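Local coordinates for protein Uly1 (Catenovulum maritimum, PDB 7DRQ) that probably cleaves the algal polysaccharide ulvan as a calcium-binding lyase of polysaccharide lyase family 24, at residues L4-K9 and T77-L82; I275-R280 and D323-M328. All coordinates share one frame; numbering follows the deposited sequence.

Contact 1 of 2, residues L4-K9 and T77-L82; sequences LEHEIK and TRYNTL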
loop_
_atom_site.group_PDB
_atom_site.type_symbol
_atom_site.label_atom_id
_atom_site.label_comp_id
_atom_site.label_asym_id
_atom_site.label_seq_id
_atom_site.Cartn_x
_atom_site.Cartn_y
_atom_site.Cartn_z
ATOM N N LEU A 4 -4.301 -19.797 -15.562
ATOM C CA LEU A 4 -2.916 -19.373 -15.394
ATOM C C LEU A 4 -2.241 -19.322 -16.761
ATOM O O LEU A 4 -2.201 -20.333 -17.474
ATOM C CB LEU A 4 -2.178 -20.337 -14.463
ATOM C CG LEU A 4 -0.680 -20.084 -14.228
ATOM C CD1 LEU A 4 -0.434 -18.681 -13.635
ATOM C CD2 LEU A 4 -0.086 -21.143 -13.316
ATOM N N GLU A 5 -1.704 -18.158 -17.126
ATOM C CA GLU A 5 -1.070 -17.972 -18.430
ATOM C C GLU A 5 0.451 -17.980 -18.379
ATOM O O GLU A 5 1.088 -18.486 -19.307
ATOM C CB GLU A 5 -1.526 -16.660 -19.068
ATOM C CG GLU A 5 -3.011 -16.622 -19.374
ATOM C CD GLU A 5 -3.392 -15.445 -20.238
ATOM O OE1 GLU A 5 -2.703 -14.402 -20.168
ATOM O OE2 GLU A 5 -4.385 -15.565 -20.984
ATOM N N HIS A 6 1.052 -17.407 -17.337
ATOM C CA HIS A 6 2.500 -17.279 -17.261
ATOM C C HIS A 6 2.956 -17.406 -15.816
ATOM O O HIS A 6 2.263 -16.965 -14.896
ATOM C CB HIS A 6 2.974 -15.942 -17.841
ATOM C CG HIS A 6 2.617 -15.753 -19.283
ATOM N ND1 HIS A 6 1.552 -14.983 -19.697
ATOM C CD2 HIS A 6 3.179 -16.251 -20.412
ATOM C CE1 HIS A 6 1.474 -15.011 -21.017
ATOM N NE2 HIS A 6 2.447 -15.778 -21.475
ATOM N N GLU A 7 4.131 -18.002 -15.625
ATOM C CA GLU A 7 4.759 -18.094 -14.310
ATOM C C GLU A 7 6.242 -17.807 -14.494
ATOM O O GLU A 7 6.919 -18.519 -15.240
ATOM C CB GLU A 7 4.529 -19.471 -13.690
ATOM C CG GLU A 7 5.122 -19.617 -12.316
ATOM C CD GLU A 7 4.394 -20.650 -11.495
ATOM O OE1 GLU A 7 4.426 -20.526 -10.260
ATOM O OE2 GLU A 7 3.798 -21.589 -12.088
ATOM N N ILE A 8 6.737 -16.760 -13.834
ATOM C CA ILE A 8 8.037 -16.165 -14.122
ATOM C C ILE A 8 8.801 -16.007 -12.817
ATOM O O ILE A 8 8.310 -15.374 -11.882
ATOM C CB ILE A 8 7.884 -14.792 -14.808
ATOM C CG1 ILE A 8 7.053 -14.916 -16.082
ATOM C CG2 ILE A 8 9.243 -14.170 -15.102
ATOM C CD1 ILE A 8 5.771 -14.114 -16.024
ATOM N N LYS A 9 10.016 -16.533 -12.759
ATOM C CA LYS A 9 10.824 -16.293 -11.573
ATOM C C LYS A 9 11.381 -14.878 -11.632
ATOM O O LYS A 9 11.868 -14.427 -12.673
ATOM C CB LYS A 9 11.954 -17.318 -11.447
ATOM C CG LYS A 9 12.851 -17.070 -10.248
ATOM C CD LYS A 9 13.667 -18.316 -9.897
ATOM C CE LYS A 9 14.977 -18.371 -10.655
ATOM N NZ LYS A 9 15.785 -19.580 -10.258
ATOM N N THR A 77 12.715 -4.296 -11.191
ATOM C CA THR A 77 12.724 -5.299 -12.254
ATOM C C THR A 77 11.607 -4.996 -13.240
ATOM O O THR A 77 10.496 -4.628 -12.840
ATOM C CB THR A 77 12.528 -6.711 -11.688
ATOM O OG1 THR A 77 13.601 -7.033 -10.799
ATOM C CG2 THR A 77 12.495 -7.751 -12.824
ATOM N N ARG A 78 11.900 -5.136 -14.527
ATOM C CA ARG A 78 10.894 -4.956 -15.561
ATOM C C ARG A 78 10.818 -6.234 -16.376
ATOM O O ARG A 78 11.816 -6.643 -16.972
ATOM C CB ARG A 78 11.225 -3.763 -16.461
ATOM C CG ARG A 78 10.129 -3.467 -17.484
ATOM C CD ARG A 78 10.562 -2.374 -18.462
ATOM N NE ARG A 78 11.621 -2.858 -19.350
ATOM C CZ ARG A 78 12.204 -2.128 -20.296
ATOM N NH1 ARG A 78 11.826 -0.860 -20.504
ATOM N NH2 ARG A 78 13.170 -2.660 -21.043
ATOM N N TYR A 79 9.645 -6.861 -16.383
ATOM C CA TYR A 79 9.372 -8.048 -17.186
ATOM C C TYR A 79 8.601 -7.641 -18.437
ATOM O O TYR A 79 7.604 -6.915 -18.353
ATOM C CB TYR A 79 8.575 -9.074 -16.370
ATOM C CG TYR A 79 8.002 -10.193 -17.201
ATOM C CD1 TYR A 79 8.805 -11.242 -17.629
ATOM C CD2 TYR A 79 6.664 -10.197 -17.575
ATOM C CE1 TYR A 79 8.293 -12.269 -18.404
ATOM C CE2 TYR A 79 6.138 -11.238 -18.357
ATOM C CZ TYR A 79 6.963 -12.264 -18.765
ATOM O OH TYR A 79 6.442 -13.288 -19.544
ATOM N N ASN A 80 9.058 -8.114 -19.597
ATOM C CA ASN A 80 8.421 -7.802 -20.870
ATOM C C ASN A 80 7.512 -8.973 -21.222
ATOM O O ASN A 80 7.993 -10.079 -21.483
ATOM C CB ASN A 80 9.468 -7.549 -21.960
ATOM C CG ASN A 80 8.856 -7.040 -23.260
ATOM O OD1 ASN A 80 7.719 -7.369 -23.604
ATOM N ND2 ASN A 80 9.621 -6.245 -23.999
ATOM N N THR A 81 6.199 -8.731 -21.208
ATOM C CA THR A 81 5.240 -9.795 -21.479
ATOM C C THR A 81 5.306 -10.281 -22.922
ATOM O O THR A 81 4.804 -11.371 -23.217
ATOM C CB THR A 81 3.816 -9.323 -21.185
ATOM O OG1 THR A 81 3.469 -8.242 -22.069
ATOM C CG2 THR A 81 3.691 -8.851 -19.729
ATOM N N LEU A 82 5.884 -9.485 -23.825
ATOM C CA LEU A 82 5.972 -9.881 -25.229
ATOM C C LEU A 82 7.176 -10.767 -25.512
ATOM O O LEU A 82 7.109 -11.638 -26.388
ATOM C CB LEU A 82 6.040 -8.646 -26.123
ATOM C CG LEU A 82 4.853 -7.691 -26.047
ATOM C CD1 LEU A 82 5.135 -6.440 -26.870
ATOM C CD2 LEU A 82 3.560 -8.375 -26.475
#
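Ile-8 sets CG1 beside its backbone N (chi1 -56°) and turns CD1 to an off-staggered chi2 of 118°, which brings that methyl over the phenol ring of Tyr-79, whose CG lies opposite its own N (chi1 168°). CD1 leads, 3.5 Å from Tyr-79 CZ. It lies over one face, displaced to the hydroxyl-bearing rim, and makes a CH-pi contact. CG1 and CG2 follow along the same ring, CG1 3.7 Å from Tyr-79 CE1 and CG2 3.9 Å from Tyr-79 CD1, and the two side chains cross at about a right angle. The CA atoms of Ile-8 and Tyr-79 stay 8.8 Å apart, so side chains alone span the gap. The fold is a beta-propeller: strand 3-15 pairs with C-terminal strand 469-478 at the outer edge of a sheet that joins the chain's two ends, and Ile-8 meets Tyr-79 on strand 73-80 of another sheet. A classic beta bulge, Glu-5 and His-6 opposite Ile-476, lies just before this point. The imidazole of His-6 marks the exposed margin, its CD2 4.5 Å from Tyr-79 OH. Beyond the tyrosine the chain leaves its strand through an Asx turn, Asn-80 OD1 accepting from Leu-82 N at 2.8 Å.

Contact 2 of 2, residues I275-R280 and D323-M328; sequences IGFQRR and DEALVM
Phe-277 and Ala-325 form the apolar side of this contact, while Arg-279 and Asp-323 form a looser, hydrated one. Phe-277 CZ only just reaches Ala-325 CB (4.5 Å); the tight packing is round the ring itself, which lies nearly parallel to the ring of Phe-294 and against Ile-262. On the polar side the chain of Arg-279 bends at chi3 (65°), and the two side chains cross at about a right angle. OD1 of Asp-323 lies obliquely off the guanidinium plane, nearly equidistant from both terminal nitrogens, 3.3 Å from Arg-279 NH2 and 3.4 Å from Arg-279 NH1. Both bonds are weak and bent, and the guanidinium and carboxylate planes lie 54° apart, a salt bridge well short of the flat, two-pronged kind. Water fills out the pairing. One molecule, in the guanidinium plane at its edge, accepts from Arg-279 NH1 and from the backbone N of Asp-323; another accepts from Arg-279 NH2 and donates to Asp-323 OD2, at 2.6 Å from that oxygen. With the stronger partners Asp-291 of Arg-279 and Arg-329 of Asp-323, two arginines and two aspartates form a chain of salt bridges, although Arg-279 and Arg-329 also come close to each other. The Arg-279 side chain is about 7 Å from those of Leu-283 and Phe-287, which bind calcium with Asp-285, and about 10 Å from a bound calcium ion. The 3-10 turn leading into the weakly bonded strand 326-328 brings Asp-323 and Ala-325 over Phe-294 of strand 290-298, which pairs antiparallel with 272-280 in a propeller sheet; strand 261-269 borders 272-280, and selenomethionine Met-328 packs on Ser-379 and Thr-381 of strand 372-383 in the next sheet.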
loop_
_atom_site.group_PDB
_atom_site.type_symbol
_atom_site.label_atom_id
_atom_site.label_comp_id
_atom_site.label_asym_id
_atom_site.label_seq_id
_atom_site.Cartn_x
_atom_site.Cartn_y
_atom_site.Cartn_z
ATOM N N ILE A 275 -11.900 7.172 -1.477
ATOM C CA ILE A 275 -11.170 6.714 -0.300
ATOM C C ILE A 275 -12.105 5.907 0.595
ATOM O O ILE A 275 -13.298 6.209 0.711
ATOM C CB ILE A 275 -10.557 7.908 0.469
ATOM C CG1 ILE A 275 -9.539 7.428 1.514
ATOM C CG2 ILE A 275 -11.668 8.760 1.083
ATOM C CD1 ILE A 275 -8.771 8.577 2.202
ATOM N N GLY A 276 -11.567 4.855 1.192
ATOM C CA GLY A 276 -12.243 4.161 2.276
ATOM C C GLY A 276 -11.280 4.072 3.437
ATOM O O GLY A 276 -10.075 3.922 3.242
ATOM N N PHE A 277 -11.810 4.211 4.651
ATOM C CA PHE A 277 -10.892 4.232 5.782
ATOM C C PHE A 277 -11.630 3.921 7.074
ATOM O O PHE A 277 -12.862 3.938 7.137
ATOM C CB PHE A 277 -10.160 5.589 5.889
ATOM C CG PHE A 277 -11.059 6.763 6.158
ATOM C CD1 PHE A 277 -11.628 7.470 5.107
ATOM C CD2 PHE A 277 -11.298 7.196 7.465
ATOM C CE1 PHE A 277 -12.447 8.568 5.345
ATOM C CE2 PHE A 277 -12.119 8.306 7.715
ATOM C CZ PHE A 277 -12.685 8.993 6.652
ATOM N N GLN A 278 -10.842 3.607 8.099
ATOM C CA GLN A 278 -11.294 3.573 9.480
ATOM C C GLN A 278 -10.512 4.612 10.275
ATOM O O GLN A 278 -9.486 5.124 9.829
ATOM C CB GLN A 278 -11.135 2.158 10.078
ATOM C CG GLN A 278 -11.816 1.115 9.189
ATOM C CD GLN A 278 -11.913 -0.267 9.818
ATOM O OE1 GLN A 278 -10.955 -1.046 9.796
ATOM N NE2 GLN A 278 -13.077 -0.579 10.377
ATOM N N ARG A 279 -11.009 4.932 11.461
ATOM C CA ARG A 279 -10.495 6.049 12.240
ATOM C C ARG A 279 -9.877 5.519 13.530
ATOM O O ARG A 279 -10.383 4.562 14.116
ATOM C CB ARG A 279 -11.626 7.046 12.550
ATOM C CG ARG A 279 -11.330 7.987 13.722
ATOM C CD ARG A 279 -12.500 8.946 13.999
ATOM N NE ARG A 279 -13.691 8.233 14.451
ATOM C CZ ARG A 279 -14.924 8.746 14.428
ATOM N NH1 ARG A 279 -15.106 9.984 13.996
ATOM N NH2 ARG A 279 -15.957 8.038 14.883
ATOM N N ARG A 280 -8.763 6.107 13.965
ATOM C CA ARG A 280 -8.255 5.841 15.301
ATOM C C ARG A 280 -8.389 7.126 16.098
ATOM O O ARG A 280 -7.752 8.130 15.768
ATOM C CB ARG A 280 -6.801 5.356 15.317
ATOM C CG ARG A 280 -6.349 4.975 16.742
ATOM C CD ARG A 280 -4.917 4.424 16.795
ATOM N NE ARG A 280 -4.748 3.205 16.006
ATOM C CZ ARG A 280 -3.617 2.508 15.934
ATOM N NH1 ARG A 280 -2.557 2.883 16.638
ATOM N NH2 ARG A 280 -3.546 1.422 15.167
ATOM N N ASP A 323 -17.270 11.323 10.678
ATOM C CA ASP A 323 -18.629 10.799 10.583
ATOM C C ASP A 323 -19.397 11.322 9.372
ATOM O O ASP A 323 -20.365 10.677 8.959
ATOM C CB ASP A 323 -19.412 11.108 11.865
ATOM C CG ASP A 323 -19.050 10.174 13.012
ATOM O OD1 ASP A 323 -18.185 9.291 12.813
ATOM O OD2 ASP A 323 -19.619 10.327 14.121
ATOM N N GLU A 324 -18.998 12.460 8.786
ATOM C CA GLU A 324 -19.607 12.878 7.525
ATOM C C GLU A 324 -19.537 11.783 6.479
ATOM O O GLU A 324 -20.408 11.694 5.611
ATOM C CB GLU A 324 -18.926 14.130 6.974
ATOM C CG GLU A 324 -19.030 15.334 7.892
ATOM C CD GLU A 324 -18.738 16.629 7.161
ATOM O OE1 GLU A 324 -18.969 16.689 5.921
ATOM O OE2 GLU A 324 -18.274 17.578 7.825
ATOM N N ALA A 325 -18.506 10.944 6.545
ATOM C CA ALA A 325 -18.254 9.900 5.558
ATOM C C ALA A 325 -18.604 8.508 6.079
ATOM O O ALA A 325 -18.207 7.509 5.484
ATOM C CB ALA A 325 -16.791 9.956 5.110
ATOM N N LEU A 326 -19.356 8.428 7.175
ATOM C CA LEU A 326 -19.693 7.139 7.781
ATOM C C LEU A 326 -20.432 6.213 6.815
ATOM O O LEU A 326 -21.310 6.649 6.067
ATOM C CB LEU A 326 -20.573 7.382 9.008
ATOM C CG LEU A 326 -20.991 6.144 9.799
ATOM C CD1 LEU A 326 -19.787 5.574 10.557
ATOM C CD2 LEU A 326 -22.122 6.509 10.766
ATOM N N VAL A 327 -20.091 4.915 6.848
ATOM C CA VAL A 327 -20.923 3.898 6.196
ATOM C C VAL A 327 -21.405 2.834 7.191
ATOM O O VAL A 327 -22.471 2.237 6.995
ATOM C CB VAL A 327 -20.193 3.220 5.009
ATOM C CG1 VAL A 327 -19.860 4.236 3.913
ATOM C CG2 VAL A 327 -18.936 2.479 5.470
HETATM N N MSE A 328 -20.644 2.583 8.255
HETATM C CA MSE A 328 -20.945 1.455 9.168
HETATM C C MSE A 328 -20.168 1.605 10.471
HETATM O O MSE A 328 -19.085 2.177 10.476
HETATM C CB MSE A 328 -20.616 0.113 8.477
HETATM C CG MSE A 328 -21.316 -1.152 9.046
HETATM SE SE MSE A 328 -20.354 -2.097 10.471
HETATM C CE MSE A 328 -18.530 -2.178 9.578
HETATM O O HOH W 1 -16.939 12.401 13.480
HETATM O O HOH W 2 -18.140 9.534 16.115
#

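In the fold
The two contacts share no strand and lie on opposite sides of the chain's centre, their own centres 38 Å apart. Contact 1 is only partly buried and joins two different sheets, one of them built from both chain ends; contact 2 is buried and joins a strand to the turn that leads into another strand of the same sheet. Their chemistry follows. Between sheets, 4-9 and 77-82 meet through an aliphatic side chain on an aromatic face, with no polar bond between them. Between strand and turn, 275-280 and 323-328 combine an apolar touch with weak ionic and water-mediated links. Calcium is near contact 2, whereas contact 1 lies away from the known metal sites.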